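Local coordinates for protein terminal oxygenase component of carbazole 1,9a-dioxygenase (PDB 3GCF) that serves as the terminal oxygenase of carbazole 1,9a-dioxygenase, probably taking electrons from ferredoxin through its Rieske cluster to a nonheme iron for dihydroxylating carbazole, at residues D32-P37 against S152-P157; S196-G201 against R326-H331; W225-L230 against S374-G379. All coordinates share one frame; numbering follows the deposited sequence.

Contact 1. Residues D32-P37 against S152-P157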
loop_
_atom_site.group_PDB
_atom_site.type_symbol
_atom_site.label_atom_id
_atom_site.label_comp_id
_atom_site.label_asym_id
_atom_site.label_seq_id
_atom_site.Cartn_x
_atom_site.Cartn_y
_atom_site.Cartn_z
ATOM N N ASP A 32 -9.139 -26.456 6.357
ATOM C CA ASP A 32 -9.699 -26.357 7.695
ATOM C C ASP A 32 -10.285 -27.708 8.111
ATOM O O ASP A 32 -10.248 -28.676 7.337
ATOM C CB ASP A 32 -10.722 -25.213 7.785
ATOM C CG ASP A 32 -11.913 -25.401 6.869
ATOM O OD1 ASP A 32 -11.751 -25.954 5.764
ATOM O OD2 ASP A 32 -13.016 -24.967 7.257
ATOM N N ASN A 33 -10.818 -27.764 9.326
ATOM C CA ASN A 33 -11.327 -29.000 9.901
ATOM C C ASN A 33 -10.087 -29.843 10.198
ATOM O O ASN A 33 -10.069 -31.059 10.023
ATOM C CB ASN A 33 -12.284 -29.721 8.950
ATOM C CG ASN A 33 -13.684 -29.115 8.971
ATOM O OD1 ASN A 33 -14.155 -28.653 10.015
ATOM N ND2 ASN A 33 -14.355 -29.122 7.827
ATOM N N HIS A 34 -9.045 -29.145 10.645
ATOM C CA HIS A 34 -7.761 -29.731 11.013
ATOM C C HIS A 34 -7.205 -28.912 12.171
ATOM O O HIS A 34 -7.571 -27.749 12.355
ATOM C CB HIS A 34 -6.753 -29.632 9.858
ATOM C CG HIS A 34 -6.960 -30.632 8.764
ATOM N ND1 HIS A 34 -6.602 -31.958 8.891
ATOM C CD2 HIS A 34 -7.470 -30.497 7.517
ATOM C CE1 HIS A 34 -6.882 -32.596 7.767
ATOM N NE2 HIS A 34 -7.410 -31.732 6.917
ATOM N N TRP A 35 -6.324 -29.523 12.952
ATOM C CA TRP A 35 -5.672 -28.819 14.040
ATOM C C TRP A 35 -4.497 -28.071 13.406
ATOM O O TRP A 35 -3.878 -28.568 12.458
ATOM C CB TRP A 35 -5.125 -29.796 15.078
ATOM C CG TRP A 35 -6.154 -30.464 15.929
ATOM C CD1 TRP A 35 -6.726 -31.688 15.723
ATOM C CD2 TRP A 35 -6.714 -29.958 17.145
ATOM N NE1 TRP A 35 -7.602 -31.979 16.742
ATOM C CE2 TRP A 35 -7.616 -30.933 17.628
ATOM C CE3 TRP A 35 -6.539 -28.772 17.877
ATOM C CZ2 TRP A 35 -8.345 -30.759 18.814
ATOM C CZ3 TRP A 35 -7.264 -28.600 19.058
ATOM C CH2 TRP A 35 -8.156 -29.592 19.512
ATOM N N HIS A 36 -4.203 -26.882 13.923
ATOM C CA HIS A 36 -3.090 -26.066 13.435
ATOM C C HIS A 36 -2.446 -25.384 14.638
ATOM O O HIS A 36 -3.139 -24.975 15.563
ATOM C CB HIS A 36 -3.586 -24.977 12.473
ATOM C CG HIS A 36 -4.024 -25.490 11.138
ATOM N ND1 HIS A 36 -3.135 -25.894 10.166
ATOM C CD2 HIS A 36 -5.261 -25.647 10.606
ATOM C CE1 HIS A 36 -3.804 -26.278 9.092
ATOM N NE2 HIS A 36 -5.096 -26.139 9.333
ATOM N N PRO A 37 -1.109 -25.265 14.651
ATOM C CA PRO A 37 -0.462 -24.605 15.789
ATOM C C PRO A 37 -0.744 -23.104 15.745
ATOM O O PRO A 37 -0.826 -22.514 14.667
ATOM C CB PRO A 37 1.017 -24.925 15.578
ATOM C CG PRO A 37 1.130 -25.034 14.079
ATOM C CD PRO A 37 -0.109 -25.820 13.723
ATOM N N SER A 152 -3.526 -36.201 17.027
ATOM C CA SER A 152 -2.529 -37.066 16.397
ATOM C C SER A 152 -2.771 -37.295 14.916
ATOM O O SER A 152 -1.860 -37.677 14.184
ATOM C CB SER A 152 -2.483 -38.422 17.104
ATOM O OG SER A 152 -3.703 -39.122 16.933
ATOM N N GLU A 153 -3.999 -37.072 14.475
ATOM C CA GLU A 153 -4.336 -37.267 13.076
ATOM C C GLU A 153 -3.803 -36.160 12.170
ATOM O O GLU A 153 -3.749 -36.328 10.949
ATOM C CB GLU A 153 -5.860 -37.386 12.926
ATOM C CG GLU A 153 -6.408 -38.748 13.343
ATOM C CD GLU A 153 -7.923 -38.822 13.291
ATOM O OE1 GLU A 153 -8.527 -38.267 12.350
ATOM O OE2 GLU A 153 -8.515 -39.452 14.189
ATOM N N ASP A 154 -3.407 -35.035 12.767
ATOM C CA ASP A 154 -2.893 -33.899 12.005
ATOM C C ASP A 154 -1.429 -33.598 12.285
ATOM O O ASP A 154 -0.964 -32.474 12.072
ATOM C CB ASP A 154 -3.726 -32.644 12.291
ATOM C CG ASP A 154 -5.156 -32.773 11.810
ATOM O OD1 ASP A 154 -5.373 -33.417 10.760
ATOM O OD2 ASP A 154 -6.060 -32.219 12.472
ATOM N N LEU A 155 -0.706 -34.603 12.761
ATOM C CA LEU A 155 0.711 -34.456 13.068
ATOM C C LEU A 155 1.506 -35.607 12.466
ATOM O O LEU A 155 0.987 -36.710 12.299
ATOM C CB LEU A 155 0.928 -34.439 14.581
ATOM C CG LEU A 155 0.371 -33.235 15.348
ATOM C CD1 LEU A 155 0.476 -33.485 16.857
ATOM C CD2 LEU A 155 1.141 -31.978 14.952
ATOM N N PRO A 156 2.776 -35.359 12.115
ATOM C CA PRO A 156 3.606 -36.418 11.539
ATOM C C PRO A 156 3.852 -37.472 12.615
ATOM O O PRO A 156 3.833 -37.162 13.804
ATOM C CB PRO A 156 4.902 -35.688 11.172
ATOM C CG PRO A 156 4.461 -34.265 10.963
ATOM C CD PRO A 156 3.477 -34.064 12.084
ATOM N N PRO A 157 4.071 -38.731 12.218
ATOM C CA PRO A 157 4.318 -39.746 13.246
ATOM C C PRO A 157 5.577 -39.367 14.024
ATOM O O PRO A 157 6.523 -38.821 13.454
ATOM C CB PRO A 157 4.516 -41.027 12.432
ATOM C CG PRO A 157 3.678 -40.789 11.207
ATOM C CD PRO A 157 3.979 -39.340 10.879
HETATM O O HOH W 1 -1.197 -29.386 12.102
#
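The backbone of strand 34-40 comes nearest to the loop 152-157 at W35 and D154, whose CA atoms lie 6.1 Å apart; no direct main-chain hydrogen bond joins them, and a carboxylate and a water link the two. D154 has its CG anti to its own carbonyl carbon (chi1 -65°), which carries the carboxylate across to the strand. OD1 of D154 takes the ring hydrogen of H34, with ND1 to OD1 2.7 Å and an angle of 163° at the hydrogen. The oxygen lies in the imidazole plane, but the ring meets the carboxylate from above, 51° out of its plane. OD2 of D154 accepts the amide of W35 at 2.8 Å from N and is also bonded to H149 NE2, so the buried carboxylate has three partners. The other ring nitrogen of H34, NE2, accepts the amide hydrogen of R378, a pattern consistent with a neutral histidine.

Here the strand's start carries a G1 beta bulge: N33 and H34 both face I143 of the neighbouring strand 138-143, and asparagine suits the left-handed backbone conformation of N33. The indole of W35 brings its CD1 edge to 3.4 Å from D154 OD2, while its NE1 bonds to the carbonyl of H149. With D154 replaced by an alanine, H34 ND1, W35 N and H149 NE2 would probably lose their shared carboxylate, and the imidazole would be freer to turn. A water donates to both W35 O (2.8 Å) and D154 O (3.1 Å).

Contact 2. Residues S196-G201 against R326-H331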
loop_
_atom_site.group_PDB
_atom_site.type_symbol
_atom_site.label_atom_id
_atom_site.label_comp_id
_atom_site.label_asym_id
_atom_site.label_seq_id
_atom_site.Cartn_x
_atom_site.Cartn_y
_atom_site.Cartn_z
ATOM N N SER A 196 25.438 -21.717 3.841
ATOM C CA SER A 196 25.001 -21.401 5.196
ATOM C C SER A 196 26.129 -21.754 6.154
ATOM O O SER A 196 26.754 -22.810 6.017
ATOM C CB SER A 196 23.764 -22.219 5.572
ATOM O OG SER A 196 23.530 -22.174 6.974
ATOM N N PRO A 197 26.419 -20.873 7.126
ATOM C CA PRO A 197 27.491 -21.147 8.090
ATOM C C PRO A 197 27.225 -22.408 8.921
ATOM O O PRO A 197 28.128 -22.930 9.577
ATOM C CB PRO A 197 27.536 -19.870 8.943
ATOM C CG PRO A 197 26.139 -19.317 8.823
ATOM C CD PRO A 197 25.824 -19.544 7.361
ATOM N N TRP A 198 25.989 -22.900 8.888
ATOM C CA TRP A 198 25.646 -24.105 9.633
ATOM C C TRP A 198 26.252 -25.352 8.981
ATOM O O TRP A 198 26.515 -26.346 9.660
ATOM C CB TRP A 198 24.123 -24.261 9.738
ATOM C CG TRP A 198 23.700 -25.437 10.584
ATOM C CD1 TRP A 198 22.997 -26.536 10.170
ATOM C CD2 TRP A 198 23.968 -25.636 11.981
ATOM N NE1 TRP A 198 22.812 -27.401 11.218
ATOM C CE2 TRP A 198 23.396 -26.876 12.342
ATOM C CE3 TRP A 198 24.638 -24.886 12.964
ATOM C CZ2 TRP A 198 23.471 -27.389 13.646
ATOM C CZ3 TRP A 198 24.715 -25.396 14.266
ATOM C CH2 TRP A 198 24.134 -26.636 14.591
ATOM N N VAL A 199 26.480 -25.306 7.671
ATOM C CA VAL A 199 27.055 -26.454 6.981
ATOM C C VAL A 199 28.415 -26.801 7.576
ATOM O O VAL A 199 28.628 -27.926 8.033
ATOM C CB VAL A 199 27.181 -26.201 5.455
ATOM C CG1 VAL A 199 28.011 -27.300 4.804
ATOM C CG2 VAL A 199 25.791 -26.182 4.828
ATOM N N SER A 200 29.340 -25.851 7.587
ATOM C CA SER A 200 30.639 -26.133 8.183
ATOM C C SER A 200 30.472 -26.022 9.701
ATOM O O SER A 200 31.135 -26.720 10.468
ATOM C CB SER A 200 31.704 -25.152 7.674
ATOM O OG SER A 200 31.386 -23.817 8.019
ATOM N N GLY A 201 29.548 -25.166 10.126
ATOM C CA GLY A 201 29.307 -24.989 11.548
ATOM C C GLY A 201 29.047 -26.288 12.294
ATOM O O GLY A 201 29.524 -26.471 13.416
ATOM N N ARG A 326 18.898 -22.817 17.996
ATOM C CA ARG A 326 18.015 -21.766 17.513
ATOM C C ARG A 326 18.627 -20.773 16.538
ATOM O O ARG A 326 18.149 -20.624 15.413
ATOM C CB ARG A 326 17.404 -20.988 18.682
ATOM C CG ARG A 326 16.289 -20.030 18.248
ATOM C CD ARG A 326 15.912 -19.084 19.374
ATOM N NE ARG A 326 17.055 -18.267 19.757
ATOM C CZ ARG A 326 17.351 -17.934 21.008
ATOM N NH1 ARG A 326 16.580 -18.345 22.004
ATOM N NH2 ARG A 326 18.432 -17.208 21.261
ATOM N N ASP A 327 19.680 -20.087 16.961
ATOM C CA ASP A 327 20.284 -19.092 16.094
ATOM C C ASP A 327 21.218 -19.635 15.024
ATOM O O ASP A 327 21.243 -19.109 13.912
ATOM C CB ASP A 327 20.982 -18.023 16.944
ATOM C CG ASP A 327 20.019 -17.342 17.907
ATOM O OD1 ASP A 327 18.800 -17.349 17.620
ATOM O OD2 ASP A 327 20.466 -16.801 18.939
ATOM N N ASP A 328 21.969 -20.688 15.339
ATOM C CA ASP A 328 22.896 -21.263 14.363
ATOM C C ASP A 328 22.189 -22.055 13.269
ATOM O O ASP A 328 22.661 -22.107 12.135
ATOM C CB ASP A 328 23.923 -22.175 15.044
ATOM C CG ASP A 328 24.932 -21.409 15.885
ATOM O OD1 ASP A 328 24.971 -20.161 15.791
ATOM O OD2 ASP A 328 25.696 -22.061 16.636
ATOM N N ALA A 329 21.057 -22.671 13.599
ATOM C CA ALA A 329 20.337 -23.460 12.605
ATOM C C ALA A 329 18.969 -22.905 12.206
ATOM O O ALA A 329 18.747 -22.595 11.038
ATOM C CB ALA A 329 20.192 -24.899 13.095
ATOM N N LEU A 330 18.050 -22.771 13.159
ATOM C CA LEU A 330 16.721 -22.275 12.811
ATOM C C LEU A 330 16.805 -20.935 12.077
ATOM O O LEU A 330 15.944 -20.617 11.262
ATOM C CB LEU A 330 15.824 -22.199 14.059
ATOM C CG LEU A 330 15.632 -23.558 14.764
ATOM C CD1 LEU A 330 14.493 -23.457 15.774
ATOM C CD2 LEU A 330 15.313 -24.657 13.743
ATOM N N HIS A 331 17.842 -20.156 12.367
ATOM C CA HIS A 331 18.055 -18.894 11.667
ATOM C C HIS A 331 19.213 -19.054 10.677
ATOM O O HIS A 331 19.043 -18.851 9.471
ATOM C CB HIS A 331 18.382 -17.755 12.646
ATOM C CG HIS A 331 17.193 -17.256 13.406
ATOM N ND1 HIS A 331 16.093 -16.703 12.787
ATOM C CD2 HIS A 331 16.906 -17.283 14.729
ATOM C CE1 HIS A 331 15.176 -16.416 13.693
ATOM N NE2 HIS A 331 15.644 -16.759 14.881
#
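The hydroxyl of S196 is held twice, once by the amide of W198, the residue whose indole meets D328 and A329. S196 OG accepts this amide hydrogen at 3.2 Å from W198 N, and it is also bonded to the carbonyl of G332, directly after the segment 326-331. Serine suits this N-cap position because its short side chain folds back to an amide of the first turn of helix 197-201, which no earlier carbonyl of that helix can satisfy.

From this turn W198 reaches across to helix 311-331. Its CG stands anti to the backbone N (chi1 -176°), which sends the indole out over the other helix. The methyl of A329 lies over one face, its CB 4.0 Å from the centroid of the five-membered ring and only 15° off the ring normal, a CH-pi contact. Alanine suits the spot, since a bare methyl lets the backbones approach to 6.1 Å between the CA atoms of W198 and A329. The six-membered ring reaches D328 obliquely: W198 CZ3 lies 3.4 Å from D328 CB, and D328 O is 3.5 Å from W198 CB. The indole is thus packed on a methylene and a methyl of successive residues, while its polar atom NE1 bonds to the carbonyl of P280.

Helix 311-331 widens here into a pi-type turn, marked by a weak bond from H331 N to R326 O. The contact lies near the mononuclear iron site of the catalytic domain, outside its first shell: the W198 side chain is about 8 Å from that of H193, which with H189 and D337 binds the iron in the two-histidine, one-carboxylate facial triad characteristic of Rieske nonheme iron oxygenases.

Contact 3. Residues W225-L230 against S374-G379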
loop_
_atom_site.group_PDB
_atom_site.type_symbol
_atom_site.label_atom_id
_atom_site.label_comp_id
_atom_site.label_asym_id
_atom_site.label_seq_id
_atom_site.Cartn_x
_atom_site.Cartn_y
_atom_site.Cartn_z
ATOM N N TRP A 225 -5.168 -42.180 9.455
ATOM C CA TRP A 225 -4.401 -40.964 9.699
ATOM C C TRP A 225 -3.243 -41.236 10.651
ATOM O O TRP A 225 -3.301 -42.155 11.461
ATOM C CB TRP A 225 -5.298 -39.869 10.282
ATOM C CG TRP A 225 -6.445 -39.475 9.400
ATOM C CD1 TRP A 225 -7.700 -40.020 9.387
ATOM C CD2 TRP A 225 -6.445 -38.446 8.402
ATOM N NE1 TRP A 225 -8.480 -39.391 8.443
ATOM C CE2 TRP A 225 -7.736 -38.422 7.825
ATOM C CE3 TRP A 225 -5.480 -37.544 7.936
ATOM C CZ2 TRP A 225 -8.086 -37.527 6.807
ATOM C CZ3 TRP A 225 -5.829 -36.656 6.922
ATOM C CH2 TRP A 225 -7.123 -36.656 6.369
ATOM N N PRO A 226 -2.172 -40.428 10.572
ATOM C CA PRO A 226 -1.995 -39.292 9.658
ATOM C C PRO A 226 -1.677 -39.705 8.222
ATOM O O PRO A 226 -1.232 -40.821 7.975
ATOM C CB PRO A 226 -0.844 -38.520 10.300
ATOM C CG PRO A 226 -0.006 -39.622 10.876
ATOM C CD PRO A 226 -1.043 -40.521 11.515
ATOM N N LYS A 227 -1.904 -38.797 7.278
ATOM C CA LYS A 227 -1.626 -39.084 5.879
ATOM C C LYS A 227 -0.518 -38.165 5.385
ATOM O O LYS A 227 -0.459 -36.989 5.765
ATOM C CB LYS A 227 -2.877 -38.872 5.026
ATOM C CG LYS A 227 -4.076 -39.726 5.415
ATOM C CD LYS A 227 -5.280 -39.384 4.536
ATOM C CE LYS A 227 -6.534 -40.145 4.965
ATOM N NZ LYS A 227 -6.369 -41.630 4.879
ATOM N N GLY A 228 0.362 -38.699 4.544
ATOM C CA GLY A 228 1.445 -37.897 4.021
ATOM C C GLY A 228 2.307 -38.610 3.000
ATOM O O GLY A 228 2.018 -39.733 2.592
ATOM N N VAL A 229 3.380 -37.942 2.591
ATOM C CA VAL A 229 4.310 -38.488 1.620
ATOM C C VAL A 229 5.703 -38.521 2.248
ATOM O O VAL A 229 6.130 -37.558 2.880
ATOM C CB VAL A 229 4.334 -37.626 0.346
ATOM C CG1 VAL A 229 5.134 -38.328 -0.736
ATOM C CG2 VAL A 229 2.911 -37.351 -0.120
ATOM N N LEU A 230 6.404 -39.636 2.074
ATOM C CA LEU A 230 7.736 -39.786 2.640
ATOM C C LEU A 230 8.807 -40.012 1.579
ATOM O O LEU A 230 8.653 -40.863 0.697
ATOM C CB LEU A 230 7.737 -40.952 3.631
ATOM C CG LEU A 230 8.989 -41.361 4.423
ATOM C CD1 LEU A 230 10.000 -42.010 3.514
ATOM C CD2 LEU A 230 9.577 -40.162 5.110
ATOM N N SER A 374 -5.261 -32.665 -2.085
ATOM C CA SER A 374 -6.472 -32.335 -2.814
ATOM C C SER A 374 -7.549 -33.380 -2.530
ATOM O O SER A 374 -8.727 -33.047 -2.405
ATOM C CB SER A 374 -6.177 -32.283 -4.314
ATOM O OG SER A 374 -7.341 -31.996 -5.065
ATOM N N GLU A 375 -7.139 -34.639 -2.407
ATOM C CA GLU A 375 -8.077 -35.729 -2.145
ATOM C C GLU A 375 -8.428 -35.936 -0.674
ATOM O O GLU A 375 -9.521 -36.402 -0.365
ATOM C CB GLU A 375 -7.524 -37.058 -2.674
ATOM C CG GLU A 375 -7.015 -37.030 -4.100
ATOM C CD GLU A 375 -6.370 -38.349 -4.509
ATOM O OE1 GLU A 375 -5.639 -38.942 -3.677
ATOM O OE2 GLU A 375 -6.581 -38.785 -5.663
ATOM N N ARG A 376 -7.520 -35.593 0.234
ATOM C CA ARG A 376 -7.781 -35.832 1.649
ATOM C C ARG A 376 -7.948 -34.628 2.570
ATOM O O ARG A 376 -8.317 -34.800 3.733
ATOM C CB ARG A 376 -6.692 -36.744 2.214
ATOM C CG ARG A 376 -6.486 -38.022 1.424
ATOM C CD ARG A 376 -7.629 -39.003 1.615
ATOM N NE ARG A 376 -7.465 -40.167 0.753
ATOM C CZ ARG A 376 -8.193 -41.277 0.837
ATOM N NH1 ARG A 376 -9.147 -41.386 1.756
ATOM N NH2 ARG A 376 -7.972 -42.280 -0.005
ATOM N N GLY A 377 -7.656 -33.423 2.086
ATOM C CA GLY A 377 -7.837 -32.257 2.936
ATOM C C GLY A 377 -9.271 -32.303 3.430
ATOM O O GLY A 377 -10.187 -32.377 2.622
ATOM N N ARG A 378 -9.483 -32.272 4.742
ATOM C CA ARG A 378 -10.839 -32.356 5.282
ATOM C C ARG A 378 -11.773 -31.220 4.887
ATOM O O ARG A 378 -12.974 -31.428 4.732
ATOM C CB ARG A 378 -10.800 -32.474 6.803
ATOM C CG ARG A 378 -10.397 -33.849 7.310
ATOM C CD ARG A 378 -10.141 -33.770 8.795
ATOM N NE ARG A 378 -9.628 -35.006 9.374
ATOM C CZ ARG A 378 -10.390 -36.004 9.805
ATOM N NH1 ARG A 378 -11.712 -35.923 9.716
ATOM N NH2 ARG A 378 -9.829 -37.068 10.356
ATOM N N GLY A 379 -11.233 -30.020 4.728
ATOM C CA GLY A 379 -12.070 -28.900 4.345
ATOM C C GLY A 379 -11.272 -27.858 3.596
ATOM O O GLY A 379 -10.113 -27.604 3.923
#
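W225 meets the segment 374-379 with both a face and an edge. The guanidinium of R378 lies nearly flat on one face, planes 23° apart, in an off-centre cation-pi stack with CZ 4.5 Å from the centroid of the five-membered ring. NH2 of R378 is the atom nearest the indole; its salt bridge to E153 holds the group there. At the outer edge, W225 CH2 lies 3.4 Å from R376 O, in the indole plane. After P226, joined by a cis peptide bond, K227 turns back over the opposite face of the indole, its CE 3.5 Å above the plane.

In this way the loop leading into strand 228-231 is tied to the C-terminal end of helix 364-376 in the catalytic domain, whose family belongs to the Bet v 1-like clan and whose antiparallel sheet includes that strand. The long aliphatic part of K227 suits the place, since its CD packs 3.6 Å from R376 CG. A bend at chi4 (-61°) leaves the amine over one face of the R376 guanidinium, K227 NZ standing 4.2 Å from R376 NH1. Both cationic groups form salt bridges with D222, which probably offsets their like charges, and K227 NZ is bonded to N224 O as well.

Contacts 1 and 3 are neighbours, centres about 10 Å apart, joined by the E153 bridge and a probable backbone bond between D32 and G379. They hold the start of the Rieske-side strand 34-40, the loop 152-157 and the chain after helix 364-376. Contact 1 is buried and polar, organised by one carboxylate; contact 3 is partly buried and relies on one guanidinium and a lysine's aliphatic chain laid on the two faces of an indole. Contact 2, also buried though about 20 Å from the chain's centre, lies about 28 Å and 32 Å, centre to centre, from contacts 1 and 3 and joins two helices near the iron by apolar packing with no hydrogen bond across.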